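Local coordinates for protein argonaute (Marinitoga piezophila, PDB 5I4A) that uses short guide RNAs bearing a 5'-hydroxyl to bind complementary single-stranded DNA or RNA targets and cleave them, at residues 201-204 and 205-208. Residues are numbered along the deposited sequence; the frame is centred on the assembly and turned at random.
Sequences VAYP and ENYL. With nucleotides of chain B.
A single turn of 3-10 helix in the PAZ domain, leading into strand 207-211, brings the Val201 side chain and the Tyr203 carbonyl against the Tyr207 ring beside the guide RNA. Its backbone bonds run from residue i+3 to residue i: Asn206 N donates to Tyr203 O at 3.2 Å, nearly straight at 164° though from above the carbonyl plane, and Tyr207 N makes a longer, weak bond to Pro204 O at 3.3 Å. The same Tyr203 O also lies at the edge of the Tyr207 ring, 3.4 Å from CD1, so one carbonyl oxygen accepts the amide bond and also touches the ring edge. The Val201 and Tyr207 side chains approach each other from opposite directions. Val201 CG1, anti to the backbone N (chi1 180°), comes obliquely to the ring, within 3.3 Å of Tyr207 CE1, while CG2 lies near CZ and OH.

The PAZ domain of Argonautes characteristically holds the 3' end of the guide, and the contact with U21 of chain B is consistent with this turn forming part of that pocket. U21 of chain B donates from N3 to Tyr207 OH, a weak and bent bond of 3.3 Å and 126°; its O2 is 3.4 Å from Val201 CG1, and its O2' lies 2.9 Å from Ala202 CB. With an alanine here instead of Tyr207, uracil N3 is likely to lose its weak phenolic acceptor and a gap to open beside Val201 CG1. Tyr207 also packs on Leu189 and Ile191 of strand 188-192, on Leu170 of strand 169-172, and on another uracil base of the RNA. Within the turn, Asn206 ND2 approaches Tyr203 CB to 3.8 Å.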
# COMPACT_ATOMS: atom_id res chain seq x y z
N VAL A 201 1.63 -12.77 -29.47
CA VAL A 201 0.38 -12.03 -29.61
C VAL A 201 -0.04 -12.02 -31.07
O VAL A 201 0.80 -12.00 -31.98
CB VAL A 201 0.55 -10.60 -29.06
CG1 VAL A 201 -0.74 -9.83 -29.21
CG2 VAL A 201 1.00 -10.65 -27.60
N ALA A 202 -1.36 -12.02 -31.31
CA ALA A 202 -1.88 -11.91 -32.67
C ALA A 202 -2.08 -10.46 -33.14
O ALA A 202 -1.75 -10.16 -34.28
CB ALA A 202 -3.19 -12.68 -32.82
N TYR A 203 -2.59 -9.56 -32.31
CA TYR A 203 -2.51 -8.15 -32.66
C TYR A 203 -1.52 -7.43 -31.75
O TYR A 203 -1.92 -6.88 -30.71
CB TYR A 203 -3.87 -7.48 -32.57
CG TYR A 203 -4.91 -7.98 -33.54
CD1 TYR A 203 -5.01 -7.45 -34.81
CD2 TYR A 203 -5.88 -8.91 -33.14
CE1 TYR A 203 -6.02 -7.90 -35.68
CE2 TYR A 203 -6.84 -9.38 -34.03
CZ TYR A 203 -6.91 -8.86 -35.28
OH TYR A 203 -7.92 -9.33 -36.12
N PRO A 204 -0.23 -7.43 -32.10
CA PRO A 204 0.74 -6.63 -31.34
C PRO A 204 0.46 -5.15 -31.42
O PRO A 204 1.04 -4.39 -30.64
CB PRO A 204 2.08 -6.99 -31.99
CG PRO A 204 1.83 -8.25 -32.75
CD PRO A 204 0.40 -8.18 -33.19
N GLU A 205 -0.41 -4.72 -32.35
CA GLU A 205 -0.76 -3.31 -32.47
C GLU A 205 -1.66 -2.82 -31.34
O GLU A 205 -1.79 -1.61 -31.16
CB GLU A 205 -1.45 -3.06 -33.82
CG GLU A 205 -2.89 -3.55 -33.90
CD GLU A 205 -3.00 -4.95 -34.50
OE1 GLU A 205 -1.96 -5.63 -34.64
OE2 GLU A 205 -4.13 -5.36 -34.84
N ASN A 206 -2.28 -3.73 -30.59
CA ASN A 206 -3.10 -3.36 -29.45
C ASN A 206 -2.29 -3.12 -28.19
O ASN A 206 -2.88 -2.91 -27.12
CB ASN A 206 -4.16 -4.44 -29.19
CG ASN A 206 -5.27 -4.42 -30.22
OD1 ASN A 206 -5.40 -3.48 -31.00
ND2 ASN A 206 -6.09 -5.47 -30.22
N TYR A 207 -0.97 -3.14 -28.28
CA TYR A 207 -0.10 -3.03 -27.11
C TYR A 207 0.73 -1.76 -27.21
O TYR A 207 1.38 -1.51 -28.24
CB TYR A 207 0.81 -4.26 -26.99
CG TYR A 207 0.05 -5.51 -26.63
CD1 TYR A 207 -0.75 -6.15 -27.57
CD2 TYR A 207 0.12 -6.05 -25.35
CE1 TYR A 207 -1.45 -7.28 -27.25
CE2 TYR A 207 -0.58 -7.20 -25.02
CZ TYR A 207 -1.36 -7.81 -25.98
OH TYR A 207 -2.07 -8.95 -25.67
N LEU A 208 0.70 -0.96 -26.15
CA LEU A 208 1.53 0.23 -26.02
C LEU A 208 2.43 0.08 -24.81
O LEU A 208 2.11 -0.65 -23.86
CB LEU A 208 0.67 1.49 -25.89
CG LEU A 208 -0.27 1.81 -27.05
CD1 LEU A 208 -1.05 3.09 -26.76
CD2 LEU A 208 0.50 1.94 -28.34
P U B 21 -11.10 -11.09 -29.50
OP1 U B 21 -10.73 -11.26 -30.93
OP2 U B 21 -12.53 -10.89 -29.17
O5' U B 21 -10.61 -12.31 -28.59
C5' U B 21 -9.55 -13.18 -29.01
C4' U B 21 -8.31 -12.38 -29.37
O4' U B 21 -7.56 -12.07 -28.16
C3' U B 21 -7.31 -12.99 -30.36
O3' U B 21 -7.20 -12.20 -31.54
C2' U B 21 -5.96 -12.95 -29.63
O2' U B 21 -4.88 -12.51 -30.44
C1' U B 21 -6.20 -11.97 -28.48
N1 U B 21 -5.37 -12.28 -27.30
C2 U B 21 -4.13 -11.66 -27.24
O2 U B 21 -3.73 -10.87 -28.05
N3 U B 21 -3.34 -11.96 -26.17
C4 U B 21 -3.65 -12.83 -25.17
O4 U B 21 -2.83 -13.00 -24.27
C5 U B 21 -4.93 -13.46 -25.28
C6 U B 21 -5.73 -13.18 -26.33